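Local atomic coordinates of arsenate Reductase (Corynebacterium glutamicum, PDB entry 3T38), a protein that probably reduces arsenate to arsenite in a thioredoxin-dependent reaction, contributing to the bacterium's resistance to arsenic. Residues Phe86-Val89 against Arg94-Ile97; Ser132-Asn137 against Glu196-Ile201. All coordinates share one frame; numbering follows the deposited sequence.

Interaction 1: residues Phe86-Val89 against Arg94-Ile97; sequences FICV and RSQI
Arg94 starts the contact with its root alone: its CB lies 3.8 Å from Cys88 CB, and from there the extended chain leads off to ion pairs with Glu178 and Glu187. At Ser95 the helix 94-106 turns a backbone N-H to the end of strand 83-88. Ser95 N donates to Cys88 SG at 3.3 Å, with 155° at the hydrogen, but the sulfur sits too close to a neighbour in the model, so this bond is less certain. Cys88 chi1 of 65° sets SG between its own backbone N and carbonyl carbon, on the side of the Ser95 N-H. The Ser95 side chain then leans on the strand, its CB 3.8 Å from Phe86 CB and 3.7 Å from Phe86 O, while its OG is hydrogen-bonded to Asn91 ND2. Beyond CB the Phe86 ring packs between helix 94-106, at Ala98 and Leu102, and Leu204 of helix 190-211. A cysteine followed after five residues by an arginine is the CX5R signature of low molecular weight tyrosine phosphatases, whose P-loop cradles an oxyanion. The contact puts the Ser95 N-H and the root of Arg94 beside the Cys88 side chain, consistent with such an oxyanion-binding loop.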
ATOM      1  N   PHE A  86     -11.483   2.773 -11.817  1.00 25.05           N
ATOM      2  CA  PHE A  86     -12.205   3.822 -11.055  1.00 25.67           C
ATOM      3  C   PHE A  86     -11.545   3.987  -9.690  1.00 25.26           C
ATOM      4  O   PHE A  86     -11.144   2.987  -9.085  1.00 25.89           O
ATOM      5  CB  PHE A  86     -13.701   3.494 -10.881  1.00 24.95           C
ATOM      6  CG  PHE A  86     -14.419   3.312 -12.190  1.00 25.95           C
ATOM      7  CD1 PHE A  86     -14.447   2.039 -12.826  1.00 25.20           C
ATOM      8  CD2 PHE A  86     -14.994   4.412 -12.843  1.00 22.59           C
ATOM      9  CE1 PHE A  86     -15.108   1.872 -14.079  1.00 26.76           C
ATOM     10  CE2 PHE A  86     -15.667   4.251 -14.105  1.00 24.25           C
ATOM     11  CZ  PHE A  86     -15.702   3.004 -14.723  1.00 25.74           C
ATOM     12  N   ILE A  87     -11.464   5.235  -9.210  1.00 24.34           N
ATOM     13  CA  ILE A  87     -10.721   5.561  -7.997  1.00 22.22           C
ATOM     14  C   ILE A  87     -11.571   6.554  -7.212  1.00 22.91           C
ATOM     15  O   ILE A  87     -11.950   7.544  -7.793  1.00 23.30           O
ATOM     16  CB  ILE A  87      -9.335   6.263  -8.347  1.00 21.88           C
ATOM     17  CG1 ILE A  87      -8.465   5.349  -9.248  1.00 17.68           C
ATOM     18  CG2 ILE A  87      -8.520   6.594  -7.047  1.00 20.11           C
ATOM     19  CD1 ILE A  87      -7.209   5.964  -9.662  1.00 17.23           C
ATOM     20  N   CYS A  88     -11.866   6.270  -5.931  1.00 22.69           N
ATOM     21  CA  CYS A  88     -12.601   7.215  -5.011  1.00 24.69           C
ATOM     22  C   CYS A  88     -11.899   7.074  -3.671  1.00 25.13           C
ATOM     23  O   CYS A  88     -10.803   6.475  -3.617  1.00 23.51           O
ATOM     24  CB  CYS A  88     -14.093   6.853  -4.889  1.00 26.33           C
ATOM     25  SG  CYS A  88     -14.438   5.201  -4.065  1.00 27.93           S
ATOM     26  N   VAL A  89     -12.434   7.674  -2.608  1.00 27.00           N
ATOM     27  CA  VAL A  89     -11.645   7.713  -1.375  1.00 27.31           C
ATOM     28  C   VAL A  89     -11.545   6.325  -0.717  1.00 27.10           C
ATOM     29  O   VAL A  89     -10.465   5.811  -0.578  1.00 28.71           O
ATOM     30  CB  VAL A  89     -12.091   8.821  -0.385  1.00 30.19           C
ATOM     31  CG1 VAL A  89     -11.283   8.721   0.928  1.00 27.67           C
ATOM     32  CG2 VAL A  89     -11.947  10.231  -1.033  1.00 27.79           C
ATOM     33  N   ARG A  94     -18.735   4.889  -4.406  1.00 29.24           N
ATOM     34  CA  ARG A  94     -18.529   5.409  -5.785  1.00 28.25           C
ATOM     35  C   ARG A  94     -17.758   4.504  -6.774  1.00 27.31           C
ATOM     36  O   ARG A  94     -18.263   4.180  -7.860  1.00 27.26           O
ATOM     37  CB  ARG A  94     -17.797   6.758  -5.731  1.00 26.81           C
ATOM     38  CG  ARG A  94     -18.648   7.902  -5.177  1.00 31.02           C
ATOM     39  CD  ARG A  94     -17.803   9.154  -4.886  1.00 32.90           C
ATOM     40  NE  ARG A  94     -18.601  10.322  -4.526  1.00 37.91           N
ATOM     41  CZ  ARG A  94     -19.192  10.520  -3.340  1.00 41.87           C
ATOM     42  NH1 ARG A  94     -19.106   9.612  -2.362  1.00 39.10           N
ATOM     43  NH2 ARG A  94     -19.889  11.642  -3.127  1.00 45.01           N
ATOM     44  N   SER A  95     -16.519   4.145  -6.439  1.00 26.05           N
ATOM     45  CA  SER A  95     -15.713   3.349  -7.403  1.00 25.21           C
ATOM     46  C   SER A  95     -16.211   1.916  -7.568  1.00 24.39           C
ATOM     47  O   SER A  95     -16.018   1.298  -8.613  1.00 26.25           O
ATOM     48  CB  SER A  95     -14.205   3.374  -7.088  1.00 23.16           C
ATOM     49  OG  SER A  95     -13.901   2.964  -5.755  1.00 25.01           O
ATOM     50  N   GLN A  96     -16.826   1.388  -6.542  1.00 23.51           N
ATOM     51  CA  GLN A  96     -17.373   0.032  -6.587  1.00 25.12           C
ATOM     52  C   GLN A  96     -18.651  -0.025  -7.406  1.00 26.12           C
ATOM     53  O   GLN A  96     -18.866  -0.984  -8.152  1.00 28.44           O
ATOM     54  CB  GLN A  96     -17.636  -0.497  -5.163  1.00 24.41           C
ATOM     55  CG  GLN A  96     -16.372  -0.591  -4.285  1.00 23.55           C
ATOM     56  CD  GLN A  96     -15.565  -1.872  -4.547  1.00 26.36           C
ATOM     57  OE1 GLN A  96     -15.828  -2.602  -5.507  1.00 31.51           O
ATOM     58  NE2 GLN A  96     -14.584  -2.166  -3.676  1.00 24.73           N
ATOM     59  N   ILE A  97     -19.487   0.987  -7.244  1.00 25.86           N
ATOM     60  CA  ILE A  97     -20.668   1.188  -8.045  1.00 26.65           C
ATOM     61  C   ILE A  97     -20.281   1.343  -9.494  1.00 27.19           C
ATOM     62  O   ILE A  97     -20.859   0.649 -10.355  1.00 29.72           O
ATOM     63  CB  ILE A  97     -21.441   2.475  -7.621  1.00 26.94           C
ATOM     64  CG1 ILE A  97     -21.875   2.359  -6.164  1.00 22.61           C
ATOM     65  CG2 ILE A  97     -22.640   2.731  -8.605  1.00 24.70           C
ATOM     66  CD1 ILE A  97     -22.393   3.702  -5.574  1.00 26.00           C
TER

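Interaction 2: residues Ser132-Asn137 against Glu196-Ile201; sequences SERGVN and EIDGRI
Arg134 and Asp198 reach for each other from opposite directions, and the guanidinium and carboxylate planes stand 77° apart, nearly perpendicular. Across this contact the arginine offers NH2, which meets Asp198 OD2 at 2.9 Å in a salt bridge, the oxygen lying near the guanidinium plane. NH1 stays 3.8 Å from Asp198 OD2, so the pair is single-pronged and not the two-nitrogen, two-oxygen fork of a side-by-side pair. Relative to the carboxylate, NH2 arrives from above, 57° out of its plane. The arginine chain bends at chi3 (-94°), which swings the guanidinium across to helix 190-211. The other carboxylate oxygen, OD1, is hydrogen-bonded to Tyr105 OH, so two partners on separate oxygens fix how Asp198 is turned; Arg202 NE makes a long, weak ion pair with OD2. Arg134 lies in the turn after helix 125-133, where Gly135, with positive phi, is the C-prime residue of a Schellman motif and Gly135 N bonds to Ser132 O at 3.1 Å. Helix 94-106 lies alongside this bridge: Tyr105 also touches Arg134, Leu101 packs on Asp198, and His104 packs on Val136. The salt bridge thus ties the turn at the C-terminal end of helix 125-133 to the middle of helix 190-211.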
ATOM      1  N   SER A 132     -27.515  -5.265  -5.656  1.00 42.03           N
ATOM      2  CA  SER A 132     -28.253  -6.539  -5.570  1.00 46.39           C
ATOM      3  C   SER A 132     -29.736  -6.478  -5.983  1.00 47.94           C
ATOM      4  O   SER A 132     -30.181  -7.342  -6.734  1.00 50.02           O
ATOM      5  CB  SER A 132     -28.129  -7.125  -4.175  1.00 46.87           C
ATOM      6  OG  SER A 132     -28.868  -8.310  -4.126  1.00 53.43           O
ATOM      7  N   GLU A 133     -30.468  -5.454  -5.532  1.00 48.38           N
ATOM      8  CA  GLU A 133     -31.924  -5.307  -5.782  1.00 50.97           C
ATOM      9  C   GLU A 133     -32.278  -5.110  -7.231  1.00 50.04           C
ATOM     10  O   GLU A 133     -33.441  -5.208  -7.588  1.00 52.27           O
ATOM     11  CB  GLU A 133     -32.485  -4.069  -5.105  1.00 51.36           C
ATOM     12  CG  GLU A 133     -32.454  -4.052  -3.614  1.00 58.19           C
ATOM     13  CD  GLU A 133     -33.282  -2.895  -3.064  1.00 65.36           C
ATOM     14  OE1 GLU A 133     -32.802  -2.211  -2.123  1.00 67.17           O
ATOM     15  OE2 GLU A 133     -34.409  -2.678  -3.588  1.00 67.92           O
ATOM     16  N   ARG A 134     -31.298  -4.737  -8.042  1.00 46.92           N
ATOM     17  CA  ARG A 134     -31.530  -4.437  -9.438  1.00 46.07           C
ATOM     18  C   ARG A 134     -30.655  -5.344 -10.279  1.00 45.49           C
ATOM     19  O   ARG A 134     -30.356  -5.030 -11.424  1.00 45.28           O
ATOM     20  CB  ARG A 134     -31.250  -2.965  -9.764  1.00 44.36           C
ATOM     21  CG  ARG A 134     -29.797  -2.552  -9.596  1.00 43.06           C
ATOM     22  CD  ARG A 134     -29.621  -1.091  -9.896  1.00 41.63           C
ATOM     23  NE  ARG A 134     -29.238  -0.914 -11.271  1.00 43.47           N
ATOM     24  CZ  ARG A 134     -29.288   0.236 -11.930  1.00 44.27           C
ATOM     25  NH1 ARG A 134     -29.736   1.336 -11.304  1.00 41.62           N
ATOM     26  NH2 ARG A 134     -28.911   0.261 -13.218  1.00 37.96           N
ATOM     27  N   GLY A 135     -30.261  -6.466  -9.691  1.00 45.37           N
ATOM     28  CA  GLY A 135     -29.588  -7.528 -10.404  1.00 46.54           C
ATOM     29  C   GLY A 135     -28.213  -7.210 -10.930  1.00 45.31           C
ATOM     30  O   GLY A 135     -27.863  -7.646 -12.030  1.00 46.59           O
ATOM     31  N   VAL A 136     -27.422  -6.455 -10.179  1.00 43.18           N
ATOM     32  CA  VAL A 136     -26.056  -6.199 -10.608  1.00 41.52           C
ATOM     33  C   VAL A 136     -25.109  -6.953  -9.679  1.00 43.33           C
ATOM     34  O   VAL A 136     -25.081  -6.672  -8.475  1.00 41.61           O
ATOM     35  CB  VAL A 136     -25.674  -4.702 -10.621  1.00 39.15           C
ATOM     36  CG1 VAL A 136     -24.121  -4.561 -10.815  1.00 35.01           C
ATOM     37  CG2 VAL A 136     -26.440  -3.933 -11.703  1.00 36.91           C
ATOM     38  N   ASN A 137     -24.340  -7.883 -10.260  1.00 46.12           N
ATOM     39  CA  ASN A 137     -23.343  -8.659  -9.547  1.00 49.23           C
ATOM     40  C   ASN A 137     -22.190  -7.801  -8.989  1.00 48.69           C
ATOM     41  O   ASN A 137     -21.608  -6.943  -9.699  1.00 46.93           O
ATOM     42  CB  ASN A 137     -22.807  -9.782 -10.422  1.00 51.42           C
ATOM     43  CG  ASN A 137     -23.918 -10.519 -11.216  1.00 57.12           C
ATOM     44  OD1 ASN A 137     -25.053 -10.735 -10.734  1.00 60.12           O
ATOM     45  ND2 ASN A 137     -23.569 -10.930 -12.442  1.00 58.79           N
ATOM     46  N   GLU A 196     -26.818   8.646 -10.605  1.00 38.11           N
ATOM     47  CA  GLU A 196     -25.958   9.569 -11.338  1.00 38.79           C
ATOM     48  C   GLU A 196     -24.780   8.818 -11.973  1.00 34.68           C
ATOM     49  O   GLU A 196     -24.445   9.049 -13.115  1.00 35.78           O
ATOM     50  CB  GLU A 196     -25.488  10.721 -10.470  1.00 39.72           C
ATOM     51  CG  GLU A 196     -24.334  11.470 -11.123  1.00 46.25           C
ATOM     52  CD  GLU A 196     -23.969  12.753 -10.397  1.00 56.25           C
ATOM     53  OE1 GLU A 196     -24.226  12.837  -9.157  1.00 58.61           O
ATOM     54  OE2 GLU A 196     -23.416  13.672 -11.072  1.00 61.64           O
ATOM     55  N   ILE A 197     -24.189   7.891 -11.242  1.00 30.64           N
ATOM     56  CA  ILE A 197     -23.086   7.173 -11.759  1.00 27.53           C
ATOM     57  C   ILE A 197     -23.489   6.289 -12.958  1.00 29.08           C
ATOM     58  O   ILE A 197     -22.786   6.260 -13.974  1.00 28.04           O
ATOM     59  CB  ILE A 197     -22.452   6.332 -10.646  1.00 27.20           C
ATOM     60  CG1 ILE A 197     -21.735   7.259  -9.629  1.00 24.85           C
ATOM     61  CG2 ILE A 197     -21.506   5.223 -11.239  1.00 22.27           C
ATOM     62  CD1 ILE A 197     -21.338   6.443  -8.300  1.00 21.24           C
ATOM     63  N   ASP A 198     -24.625   5.591 -12.837  1.00 29.88           N
ATOM     64  CA  ASP A 198     -25.174   4.792 -13.927  1.00 30.83           C
ATOM     65  C   ASP A 198     -25.326   5.606 -15.221  1.00 32.41           C
ATOM     66  O   ASP A 198     -24.837   5.185 -16.276  1.00 31.87           O
ATOM     67  CB  ASP A 198     -26.543   4.215 -13.525  1.00 32.99           C
ATOM     68  CG  ASP A 198     -26.993   3.060 -14.443  1.00 36.32           C
ATOM     69  OD1 ASP A 198     -26.149   2.427 -15.164  1.00 36.39           O
ATOM     70  OD2 ASP A 198     -28.193   2.763 -14.438  1.00 41.54           O
ATOM     71  N   GLY A 199     -25.997   6.755 -15.152  1.00 33.44           N
ATOM     72  CA  GLY A 199     -26.011   7.667 -16.286  1.00 35.93           C
ATOM     73  C   GLY A 199     -24.638   7.928 -16.920  1.00 34.81           C
ATOM     74  O   GLY A 199     -24.525   7.969 -18.157  1.00 36.26           O
ATOM     75  N   ARG A 200     -23.596   8.095 -16.094  1.00 33.34           N
ATOM     76  CA  ARG A 200     -22.259   8.404 -16.598  1.00 33.11           C
ATOM     77  C   ARG A 200     -21.572   7.131 -17.169  1.00 31.45           C
ATOM     78  O   ARG A 200     -20.814   7.195 -18.144  1.00 30.05           O
ATOM     79  CB  ARG A 200     -21.372   9.027 -15.494  1.00 32.08           C
ATOM     80  CG  ARG A 200     -21.735  10.540 -15.108  1.00 38.53           C
ATOM     81  CD  ARG A 200     -20.980  10.959 -13.841  1.00 40.32           C
ATOM     82  NE  ARG A 200     -20.873  12.402 -13.597  1.00 51.20           N
ATOM     83  CZ  ARG A 200     -20.078  13.234 -14.284  1.00 54.62           C
ATOM     84  NH1 ARG A 200     -19.342  12.802 -15.322  1.00 53.64           N
ATOM     85  NH2 ARG A 200     -20.041  14.510 -13.952  1.00 57.06           N
ATOM     86  N   ILE A 201     -21.837   5.996 -16.540  1.00 29.88           N
ATOM     87  CA  ILE A 201     -21.292   4.722 -16.974  1.00 29.51           C
ATOM     88  C   ILE A 201     -21.870   4.377 -18.362  1.00 31.57           C
ATOM     89  O   ILE A 201     -21.144   3.894 -19.239  1.00 31.66           O
ATOM     90  CB  ILE A 201     -21.607   3.573 -15.932  1.00 27.85           C
ATOM     91  CG1 ILE A 201     -20.818   3.776 -14.657  1.00 27.62           C
ATOM     92  CG2 ILE A 201     -21.356   2.155 -16.532  1.00 26.53           C
ATOM     93  CD1 ILE A 201     -19.266   3.627 -14.869  1.00 19.73           C
TER

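Overall arrangement
Helix 94-106 links the two contacts. Interaction 1 uses its beginning, around Ser95, and is buried: a backbone N-H near a sulfur, less certain in detail, plus close carbon contacts where the strand runs into the phosphatase-type loop. Interaction 2 lies farther out, its centre about 17 Å from the centre of the chain against 9 Å, is only partly buried, and joins the turn after helix 125-133 to helix 190-211 by one charged pair beside Tyr105. Their centres are about 13 Å apart, yet they meet: Phe86 CZ packs 3.6 Å from Ile201 CD1, and Ile97 CG2 lies 3.8 Å from Ile197 CG2. Helix 190-211 thus turns its isoleucines toward interaction 1 and gives Asp198 to interaction 2.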